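Local structure of putative thiol-disulfide oxidoreductase (Bacteroides vulgatus, 4GRF) at residues A[56-61]-A[131-136]; A[49-54]-A[86-91]; A[10-15]-A[22-27]. The protein probably acts as a thiol-disulfide oxidoreductase through its C-terminal thioredoxin domain, the part of the longer protein described here. All coordinates share one frame; numbering follows the deposited sequence. Where two conformers were deposited one is given.

Interaction 1: residues A[56-61]-A[131-136]; sequences NAFKDK and DLYNTV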
loop_
_atom_site.group_PDB
_atom_site.type_symbol
_atom_site.label_atom_id
_atom_site.label_comp_id
_atom_site.label_asym_id
_atom_site.label_seq_id
_atom_site.Cartn_x
_atom_site.Cartn_y
_atom_site.Cartn_z
ATOM N N ASN A 56 4.442 -8.749 -9.699
ATOM C CA ASN A 56 4.471 -9.754 -10.730
ATOM C C ASN A 56 5.043 -11.091 -10.259
ATOM O O ASN A 56 4.571 -12.103 -10.637
ATOM C CB ASN A 56 5.201 -9.238 -11.975
ATOM C CG ASN A 56 4.326 -8.351 -12.837
ATOM O OD1 ASN A 56 3.131 -8.466 -12.830
ATOM N ND2 ASN A 56 4.937 -7.457 -13.569
ATOM N N ALA A 57 6.080 -11.059 -9.456
ATOM C CA ALA A 57 6.765 -12.264 -8.993
ATOM C C ALA A 57 5.908 -13.098 -8.047
ATOM O O ALA A 57 5.975 -14.317 -8.079
ATOM C CB ALA A 57 8.058 -11.893 -8.319
ATOM N N PHE A 58 5.112 -12.433 -7.209
ATOM C CA PHE A 58 4.380 -13.092 -6.104
ATOM C C PHE A 58 2.834 -13.065 -6.117
ATOM O O PHE A 58 2.179 -13.710 -5.265
ATOM C CB PHE A 58 4.907 -12.500 -4.791
ATOM C CG PHE A 58 6.370 -12.688 -4.620
ATOM C CD1 PHE A 58 6.895 -13.963 -4.460
ATOM C CD2 PHE A 58 7.245 -11.632 -4.741
ATOM C CE1 PHE A 58 8.252 -14.160 -4.349
ATOM C CE2 PHE A 58 8.612 -11.829 -4.627
ATOM C CZ PHE A 58 9.113 -13.094 -4.435
ATOM N N LYS A 59 2.239 -12.338 -7.060
ATOM C CA LYS A 59 0.786 -12.181 -7.133
ATOM C C LYS A 59 0.015 -13.503 -7.248
ATOM O O LYS A 59 -1.161 -13.550 -6.952
ATOM C CB LYS A 59 0.370 -11.278 -8.306
ATOM C CG LYS A 59 0.808 -11.783 -9.669
ATOM C CD LYS A 59 0.559 -10.786 -10.800
ATOM C CE LYS A 59 1.087 -11.345 -12.120
ATOM N NZ LYS A 59 1.105 -10.358 -13.238
ATOM N N ASP A 60 0.667 -14.562 -7.702
ATOM C CA ASP A 60 -0.032 -15.833 -7.840
ATOM C C ASP A 60 0.140 -16.706 -6.594
ATOM O O ASP A 60 -0.415 -17.802 -6.527
ATOM C CB ASP A 60 0.448 -16.582 -9.088
ATOM C CG ASP A 60 0.160 -15.818 -10.381
ATOM O OD1 ASP A 60 -0.917 -15.196 -10.479
ATOM O OD2 ASP A 60 1.013 -15.846 -11.297
ATOM N N LYS A 61 0.886 -16.214 -5.606
ATOM C CA LYS A 61 1.263 -17.039 -4.458
ATOM C C LYS A 61 0.740 -16.579 -3.097
ATOM O O LYS A 61 1.296 -16.960 -2.069
ATOM C CB LYS A 61 2.778 -17.147 -4.384
ATOM C CG LYS A 61 3.446 -17.568 -5.676
ATOM C CD LYS A 61 4.952 -17.513 -5.513
ATOM C CE LYS A 61 5.678 -18.144 -6.689
ATOM N NZ LYS A 61 7.069 -18.502 -6.309
ATOM N N ASP A 131 15.080 -4.122 -1.421
ATOM C CA ASP A 131 14.806 -4.698 -0.121
ATOM C C ASP A 131 13.334 -5.042 -0.021
ATOM O O ASP A 131 12.924 -5.961 0.684
ATOM C CB ASP A 131 15.191 -3.726 0.986
ATOM C CG ASP A 131 15.175 -4.376 2.338
ATOM O OD1 ASP A 131 15.768 -5.470 2.454
ATOM O OD2 ASP A 131 14.562 -3.813 3.271
ATOM N N LEU A 132 12.538 -4.297 -0.761
ATOM C CA LEU A 132 11.123 -4.555 -0.857
ATOM C C LEU A 132 10.842 -5.949 -1.474
ATOM O O LEU A 132 10.160 -6.809 -0.874
ATOM C CB LEU A 132 10.551 -3.404 -1.660
ATOM C CG LEU A 132 9.077 -3.184 -1.694
ATOM C CD1 LEU A 132 8.826 -1.714 -1.953
ATOM C CD2 LEU A 132 8.544 -4.085 -2.792
ATOM N N TYR A 133 11.394 -6.200 -2.657
ATOM C CA TYR A 133 11.304 -7.507 -3.287
ATOM C C TYR A 133 11.848 -8.612 -2.371
ATOM O O TYR A 133 11.199 -9.644 -2.153
ATOM C CB TYR A 133 12.107 -7.489 -4.594
ATOM C CG TYR A 133 11.986 -8.758 -5.382
ATOM C CD1 TYR A 133 12.782 -9.864 -5.072
ATOM C CD2 TYR A 133 11.085 -8.869 -6.425
ATOM C CE1 TYR A 133 12.675 -11.034 -5.777
ATOM C CE2 TYR A 133 10.974 -10.041 -7.146
ATOM C CZ TYR A 133 11.770 -11.113 -6.821
ATOM O OH TYR A 133 11.664 -12.268 -7.535
ATOM N N ASN A 134 13.051 -8.417 -1.855
ATOM C CA ASN A 134 13.688 -9.464 -1.045
ATOM C C ASN A 134 12.898 -9.770 0.220
ATOM O O ASN A 134 12.795 -10.931 0.613
ATOM C CB ASN A 134 15.135 -9.103 -0.714
ATOM C CG ASN A 134 15.971 -8.898 -1.963
ATOM O OD1 ASN A 134 15.632 -9.393 -3.046
ATOM N ND2 ASN A 134 17.044 -8.145 -1.829
ATOM N N THR A 135 12.292 -8.746 0.823
ATOM C CA THR A 135 11.500 -8.950 2.029
ATOM C C THR A 135 10.225 -9.717 1.725
ATOM O O THR A 135 9.861 -10.664 2.442
ATOM C CB THR A 135 11.173 -7.611 2.733
ATOM O OG1 THR A 135 12.396 -6.994 3.138
ATOM C CG2 THR A 135 10.294 -7.849 3.965
ATOM N N VAL A 136 9.550 -9.367 0.633
ATOM C CA VAL A 136 8.355 -10.092 0.278
ATOM C C VAL A 136 8.702 -11.539 -0.048
ATOM O O VAL A 136 7.994 -12.455 0.348
ATOM C CB VAL A 136 7.602 -9.430 -0.900
ATOM C CG1 VAL A 136 6.493 -10.327 -1.410
ATOM C CG2 VAL A 136 7.053 -8.073 -0.459
#

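Interaction 2: residues A[49-54]-A[86-91]; sequences PYLLKT and SYWNQV. With SO4 (sulfate ion), chain E.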
loop_
_atom_site.group_PDB
_atom_site.type_symbol
_atom_site.label_atom_id
_atom_site.label_comp_id
_atom_site.label_asym_id
_atom_site.label_seq_id
_atom_site.Cartn_x
_atom_site.Cartn_y
_atom_site.Cartn_z
ATOM N N PRO A 49 8.658 0.760 -10.119
ATOM C CA PRO A 49 9.273 -0.414 -10.768
ATOM C C PRO A 49 9.555 -1.553 -9.782
ATOM O O PRO A 49 9.324 -2.716 -10.113
ATOM C CB PRO A 49 10.604 0.115 -11.326
ATOM C CG PRO A 49 10.550 1.597 -11.212
ATOM C CD PRO A 49 9.493 1.971 -10.213
ATOM N N TYR A 50 10.024 -1.225 -8.584
ATOM C CA TYR A 50 10.220 -2.246 -7.551
ATOM C C TYR A 50 8.921 -2.891 -7.109
ATOM O O TYR A 50 8.875 -4.099 -6.905
ATOM C CB TYR A 50 10.933 -1.683 -6.331
ATOM C CG TYR A 50 12.240 -1.039 -6.681
ATOM C CD1 TYR A 50 13.391 -1.798 -6.809
ATOM C CD2 TYR A 50 12.314 0.320 -6.893
ATOM C CE1 TYR A 50 14.593 -1.203 -7.141
ATOM C CE2 TYR A 50 13.506 0.927 -7.218
ATOM C CZ TYR A 50 14.637 0.165 -7.342
ATOM O OH TYR A 50 15.822 0.788 -7.671
ATOM N N LEU A 51 7.886 -2.081 -6.900
ATOM C CA LEU A 51 6.566 -2.606 -6.581
ATOM C C LEU A 51 5.993 -3.492 -7.683
ATOM O O LEU A 51 5.435 -4.553 -7.417
ATOM C CB LEU A 51 5.599 -1.464 -6.283
ATOM C CG LEU A 51 5.955 -0.670 -5.042
ATOM C CD1 LEU A 51 5.273 0.700 -5.071
ATOM C CD2 LEU A 51 5.507 -1.437 -3.797
ATOM N N LEU A 52 6.147 -3.081 -8.942
ATOM C CA LEU A 52 5.621 -3.888 -10.036
ATOM C C LEU A 52 6.377 -5.218 -10.178
ATOM O O LEU A 52 5.749 -6.260 -10.364
ATOM C CB LEU A 52 5.677 -3.088 -11.350
ATOM C CG LEU A 52 4.833 -3.615 -12.514
ATOM C CD1 LEU A 52 3.363 -3.748 -12.136
ATOM C CD2 LEU A 52 5.011 -2.683 -13.711
ATOM N N LYS A 53 7.702 -5.176 -10.066
ATOM C CA LYS A 53 8.535 -6.393 -10.134
ATOM C C LYS A 53 8.080 -7.375 -9.053
ATOM O O LYS A 53 7.961 -8.572 -9.274
ATOM C CB LYS A 53 9.999 -6.042 -9.879
ATOM C CG LYS A 53 10.975 -7.210 -10.046
ATOM C CD LYS A 53 12.385 -6.844 -9.594
ATOM N N THR A 54 7.845 -6.838 -7.870
ATOM C CA THR A 54 7.431 -7.661 -6.702
ATOM C C THR A 54 6.032 -8.223 -6.898
ATOM O O THR A 54 5.778 -9.415 -6.636
ATOM C CB THR A 54 7.508 -6.807 -5.425
ATOM O OG1 THR A 54 8.835 -6.299 -5.253
ATOM C CG2 THR A 54 7.106 -7.620 -4.199
ATOM N N SER A 86 0.634 1.758 -12.302
ATOM C CA SER A 86 0.624 1.052 -11.011
ATOM C C SER A 86 -0.718 0.369 -10.754
ATOM O O SER A 86 -1.460 0.737 -9.829
ATOM C CB SER A 86 0.954 2.035 -9.892
ATOM O OG SER A 86 0.198 3.233 -10.006
ATOM N N TYR A 87 -1.030 -0.626 -11.581
ATOM C CA TYR A 87 -2.367 -1.195 -11.608
ATOM C C TYR A 87 -2.539 -2.382 -10.666
ATOM O O TYR A 87 -3.023 -3.437 -11.060
ATOM C CB TYR A 87 -2.735 -1.607 -13.047
ATOM C CG TYR A 87 -2.741 -0.445 -14.026
ATOM C CD1 TYR A 87 -3.606 0.624 -13.859
ATOM C CD2 TYR A 87 -1.889 -0.429 -15.123
ATOM C CE1 TYR A 87 -3.615 1.685 -14.756
ATOM C CE2 TYR A 87 -1.890 0.627 -16.022
ATOM C CZ TYR A 87 -2.754 1.681 -15.829
ATOM O OH TYR A 87 -2.762 2.737 -16.723
ATOM N N TRP A 88 -2.157 -2.215 -9.409
ATOM C CA TRP A 88 -2.536 -3.171 -8.393
ATOM C C TRP A 88 -3.802 -2.631 -7.713
ATOM O O TRP A 88 -4.510 -1.830 -8.311
ATOM C CB TRP A 88 -1.366 -3.419 -7.407
ATOM C CG TRP A 88 -0.643 -2.160 -6.967
ATOM C CD1 TRP A 88 -1.045 -1.268 -6.002
ATOM C CD2 TRP A 88 0.602 -1.654 -7.487
ATOM N NE1 TRP A 88 -0.110 -0.245 -5.890
ATOM C CE2 TRP A 88 0.904 -0.474 -6.786
ATOM C CE3 TRP A 88 1.500 -2.112 -8.457
ATOM C CZ2 TRP A 88 2.062 0.266 -7.038
ATOM C CZ3 TRP A 88 2.639 -1.352 -8.725
ATOM C CH2 TRP A 88 2.914 -0.197 -8.000
ATOM N N ASN A 89 -4.118 -3.063 -6.499
ATOM C CA ASN A 89 -5.326 -2.562 -5.846
ATOM C C ASN A 89 -5.038 -1.156 -5.341
ATOM O O ASN A 89 -4.268 -0.990 -4.406
ATOM C CB ASN A 89 -5.696 -3.465 -4.672
ATOM C CG ASN A 89 -6.090 -4.853 -5.123
ATOM O OD1 ASN A 89 -7.174 -5.041 -5.683
ATOM N ND2 ASN A 89 -5.227 -5.823 -4.891
ATOM N N GLN A 90 -5.634 -0.160 -5.970
ATOM C CA GLN A 90 -5.412 1.234 -5.606
ATOM C C GLN A 90 -6.679 1.863 -5.050
ATOM O O GLN A 90 -7.720 1.885 -5.739
ATOM C CB GLN A 90 -4.999 2.027 -6.855
ATOM C CG GLN A 90 -3.662 1.635 -7.465
ATOM C CD GLN A 90 -2.482 2.261 -6.743
ATOM O OE1 GLN A 90 -2.560 2.607 -5.563
ATOM N NE2 GLN A 90 -1.359 2.384 -7.449
ATOM N N VAL A 91 -6.601 2.413 -3.840
ATOM C CA VAL A 91 -7.724 3.155 -3.290
ATOM C C VAL A 91 -7.341 4.579 -2.936
ATOM O O VAL A 91 -6.185 4.879 -2.647
ATOM C CB VAL A 91 -8.355 2.498 -2.046
ATOM C CG1 VAL A 91 -8.874 1.114 -2.390
ATOM C CG2 VAL A 91 -7.382 2.479 -0.863
HETATM S S SO4 E . -5.271 -9.028 -6.742
HETATM O O1 SO4 E . -5.486 -10.490 -6.841
HETATM O O2 SO4 E . -3.814 -8.769 -6.571
HETATM O O3 SO4 E . -5.750 -8.362 -7.976
HETATM O O4 SO4 E . -6.052 -8.508 -5.589
#

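Interaction 3: residues A[10-15]-A[22-27]; sequences PAITGI and VSLNDF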
loop_
_atom_site.group_PDB
_atom_site.type_symbol
_atom_site.label_atom_id
_atom_site.label_comp_id
_atom_site.label_asym_id
_atom_site.label_seq_id
_atom_site.Cartn_x
_atom_site.Cartn_y
_atom_site.Cartn_z
ATOM N N PRO A 10 -4.227 -1.384 11.643
ATOM C CA PRO A 10 -5.538 -0.748 11.731
ATOM C C PRO A 10 -6.349 -0.763 10.437
ATOM O O PRO A 10 -5.806 -0.890 9.322
ATOM C CB PRO A 10 -5.205 0.683 12.149
ATOM C CG PRO A 10 -3.911 0.576 12.843
ATOM C CD PRO A 10 -3.158 -0.484 12.101
ATOM N N ALA A 11 -7.659 -0.658 10.599
ATOM C CA ALA A 11 -8.556 -0.686 9.461
ATOM C C ALA A 11 -8.253 0.444 8.461
ATOM O O ALA A 11 -7.872 1.552 8.827
ATOM C CB ALA A 11 -10.003 -0.626 9.935
ATOM N N ILE A 12 -8.435 0.126 7.180
ATOM C CA ILE A 12 -8.336 1.089 6.096
ATOM C C ILE A 12 -9.429 0.758 5.078
ATOM O O ILE A 12 -9.594 -0.416 4.699
ATOM C CB ILE A 12 -6.987 1.006 5.333
ATOM C CG1 ILE A 12 -5.765 1.094 6.253
ATOM C CG2 ILE A 12 -6.892 2.113 4.281
ATOM C CD1 ILE A 12 -4.474 0.794 5.516
ATOM N N THR A 13 -10.169 1.777 4.635
ATOM C CA THR A 13 -11.082 1.633 3.522
ATOM C C THR A 13 -10.935 2.851 2.636
ATOM O O THR A 13 -10.804 3.967 3.140
ATOM C CB THR A 13 -12.554 1.543 3.964
ATOM O OG1 THR A 13 -12.692 0.552 4.988
ATOM C CG2 THR A 13 -13.429 1.148 2.793
ATOM N N GLY A 14 -10.921 2.625 1.334
ATOM C CA GLY A 14 -10.957 3.700 0.353
ATOM C C GLY A 14 -11.760 3.240 -0.854
ATOM O O GLY A 14 -12.232 2.095 -0.904
ATOM N N ILE A 15 -11.915 4.143 -1.827
ATOM C CA ILE A 15 -12.607 3.846 -3.067
ATOM C C ILE A 15 -11.602 3.526 -4.176
ATOM O O ILE A 15 -10.635 4.264 -4.381
ATOM C CB ILE A 15 -13.518 5.031 -3.483
ATOM C CG1 ILE A 15 -14.411 5.474 -2.318
ATOM C CG2 ILE A 15 -14.334 4.672 -4.718
ATOM C CD1 ILE A 15 -15.307 4.393 -1.748
ATOM N N VAL A 22 -13.040 -0.692 -0.953
ATOM C CA VAL A 22 -12.159 -1.835 -0.775
ATOM C C VAL A 22 -11.317 -1.548 0.462
ATOM O O VAL A 22 -10.741 -0.458 0.591
ATOM C CB VAL A 22 -11.235 -2.043 -1.993
ATOM C CG1 VAL A 22 -10.287 -3.211 -1.744
ATOM C CG2 VAL A 22 -12.060 -2.313 -3.246
ATOM N N SER A 23 -11.308 -2.510 1.378
ATOM C CA SER A 23 -10.654 -2.384 2.674
ATOM C C SER A 23 -9.455 -3.318 2.790
ATOM O O SER A 23 -9.390 -4.322 2.122
ATOM C CB SER A 23 -11.618 -2.789 3.779
ATOM O OG SER A 23 -11.840 -4.180 3.719
ATOM N N LEU A 24 -8.545 -2.987 3.683
ATOM C CA LEU A 24 -7.397 -3.844 3.950
ATOM C C LEU A 24 -7.870 -5.244 4.364
ATOM O O LEU A 24 -7.289 -6.250 3.964
ATOM C CB LEU A 24 -6.520 -3.225 5.031
ATOM C CG LEU A 24 -5.309 -4.072 5.449
ATOM C CD1 LEU A 24 -4.404 -4.425 4.273
ATOM C CD2 LEU A 24 -4.555 -3.348 6.554
ATOM N N ASN A 25 -8.944 -5.300 5.145
ATOM C CA ASN A 25 -9.506 -6.585 5.619
ATOM C C ASN A 25 -9.931 -7.508 4.473
ATOM O O ASN A 25 -9.962 -8.733 4.622
ATOM C CB ASN A 25 -10.689 -6.298 6.552
ATOM C CG ASN A 25 -11.303 -7.561 7.141
ATOM O OD1 ASN A 25 -10.630 -8.314 7.857
ATOM N ND2 ASN A 25 -12.585 -7.801 6.841
ATOM N N ASP A 26 -10.236 -6.929 3.305
ATOM C CA ASP A 26 -10.643 -7.705 2.159
ATOM C C ASP A 26 -9.554 -8.667 1.713
ATOM O O ASP A 26 -9.831 -9.637 1.002
ATOM C CB ASP A 26 -11.036 -6.794 0.986
ATOM C CG ASP A 26 -12.362 -6.091 1.199
ATOM O OD1 ASP A 26 -13.214 -6.580 1.990
ATOM O OD2 ASP A 26 -12.573 -5.049 0.544
ATOM N N PHE A 27 -8.325 -8.410 2.141
ATOM C CA PHE A 27 -7.187 -9.201 1.696
ATOM C C PHE A 27 -6.637 -10.148 2.752
ATOM O O PHE A 27 -5.528 -10.692 2.601
ATOM C CB PHE A 27 -6.095 -8.265 1.205
ATOM C CG PHE A 27 -6.569 -7.360 0.110
ATOM C CD1 PHE A 27 -6.774 -7.855 -1.164
ATOM C CD2 PHE A 27 -6.851 -6.027 0.370
ATOM C CE1 PHE A 27 -7.242 -7.026 -2.174
ATOM C CE2 PHE A 27 -7.310 -5.193 -0.639
ATOM C CZ PHE A 27 -7.513 -5.695 -1.903
#

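Interaction 1: residues A[56-61]-A[131-136]
In this thioredoxin fold helix 48-58, which carries A57 and F58, lies beside the C-terminal helix 129-140 bearing Y133 and V136, and the contact joins these two pairs of residues. It is wholly apolar and buries 191 Å² in all. Y133 and F58 carry most of it. CG of Y133 stands anti to the backbone N (chi1 -175°), which carries the ring out from its own helix toward the A57 methyl. A57 CB lies 3.6 Å from Y133 CE2 and 3.7 Å from Y133 OH, so the methyl sits beside the hydroxyl-bearing side of the ring, approaching it obliquely. F58 comes over one face of the same ring: its CE2 sits 3.8 Å above the Y133 plane, displaced toward the rim, and is 3.9 Å from Y133 CE2. With centroids 5.3 Å apart and planes at 51°, the F58 and Y133 rings meet at a slant. Farther along the C-terminal helix, V136 CG1 meets the neighbouring ring atom, 3.7 Å from F58 CD2, with F58 CG next at 4.0 Å, while F58 and V136 run past one another in opposite directions. A57 CB also covers one face of the F58 ring from within its own segment. Immediately after F58 the chain makes a type I beta turn to K61. Deeper in the fold, F58 and V136 both rest on F63 of strand 63-69, V136 and L132 reach L33 of strand 31-37, and T54 of helix 48-58 packs against L132, Y133 and V136, placing both helices on the central sheet.

Interaction 2: residues A[49-54]-A[86-91]
W88 carries its CG between the backbone N and the carbonyl carbon (chi1 44°), while L51 places its CG anti to the carbonyl carbon (chi1 -65°); together these settings bring the benzene half of the indole against the base of the leucine. The two side chains cross at about a right angle. W88 CH2 comes closest, 3.4 Å from L51 CB, which approaches the ring obliquely, and the leucine branch adds a second touch, L51 CD1 lying 3.8 Å from W88 CZ2. On the side of L52 the contact is looser: W88 CZ3 is 3.9 Å from the backbone N of L52 and 4.2 Å from its CD1. The benzene half of the indole thus rests on L51 and the adjoining L52, with 150 Å² buried in total. One face of the indole is covered from its own segment, where S86 O stands 3.9 Å above the ring plane, over its centre. Q90 NE2 donates to S86 O at 2.9 Å, in the carbonyl plane and on a lone pair; the weak W88 N bond of the inverse gamma turn at Y87 uses the same carbonyl. N89, which does not touch segment 49-54, bonds a sulfate probably taken from the crystallisation liquor, its ND2 reaching sulfate O4 at 2.9 Å in a nearly straight line (173°). The contact joins helix 48-58 to the loop entering strand 89-92, which pairs with strand 63-69. I65 of strand 63-69 touches both L51 and W88, L51 continues to L33 and D35 of strand 31-37, and I81 of helix 74-84 packs on S86 and Q90.

Interaction 3: residues A[10-15]-A[22-27]
L24 can be followed outward from CB, which lies 4.2 Å from I12 O and 4.3 Å from I12 CB. With CG anti to the backbone N (chi1 177°), the CD2 methyl reaches back to P10 O at 3.9 Å. L24 N donates to I12 O at 3.0 Å, holding the backbone beside I12. I12 O also receives a CA-H...O contact from S23. Beyond it two antiparallel bridges form the hairpin. T13 and S23 make the non-hydrogen-bonded pair, and G14 and V22 the hydrogen-bonded one, with V22 N to G14 O at 2.9 Å and G14 N to V22 O at 3.2 Å. S23 also leads into the 3-10 segment 24-26 with a capping-box arrangement: S23 N bonds D26 OD2 at 3.0 Å, from above the carboxylate plane, and D26 N bonds S23 OG weakly in return. At the other end the P10 side chain lies about 7 Å from the bound glutathione. The inner side of the hairpin rests on the central sheet: I12 and L24 both pack on V34 of strand 31-37 and Y66 of strand 63-69, Y66 OH bonds to V22 O, and I15 bonds by backbone to L92 of strand 89-92.

How the interactions relate
Along the chain the hairpin of interaction 3 closes first; interactions 1 and 2 follow, their segments alternating. Interactions 1 and 2 share helix 48-58, have centres 11 Å apart and adjoin, L51 CD2 lying 3.8 Å from L132 CD1. Interaction 3 lies about 17 Å from interaction 2, centre to centre, yet touches it where V91 meets G14, I15 and V22. It makes no touch with interaction 1, the nearest atoms being about 10 Å apart. W88, just before strand 89-92, meets helix 48-58, while V91 within that strand meets the hairpin, so segment 86-91 connects the two parts of this thioredoxin-type domain.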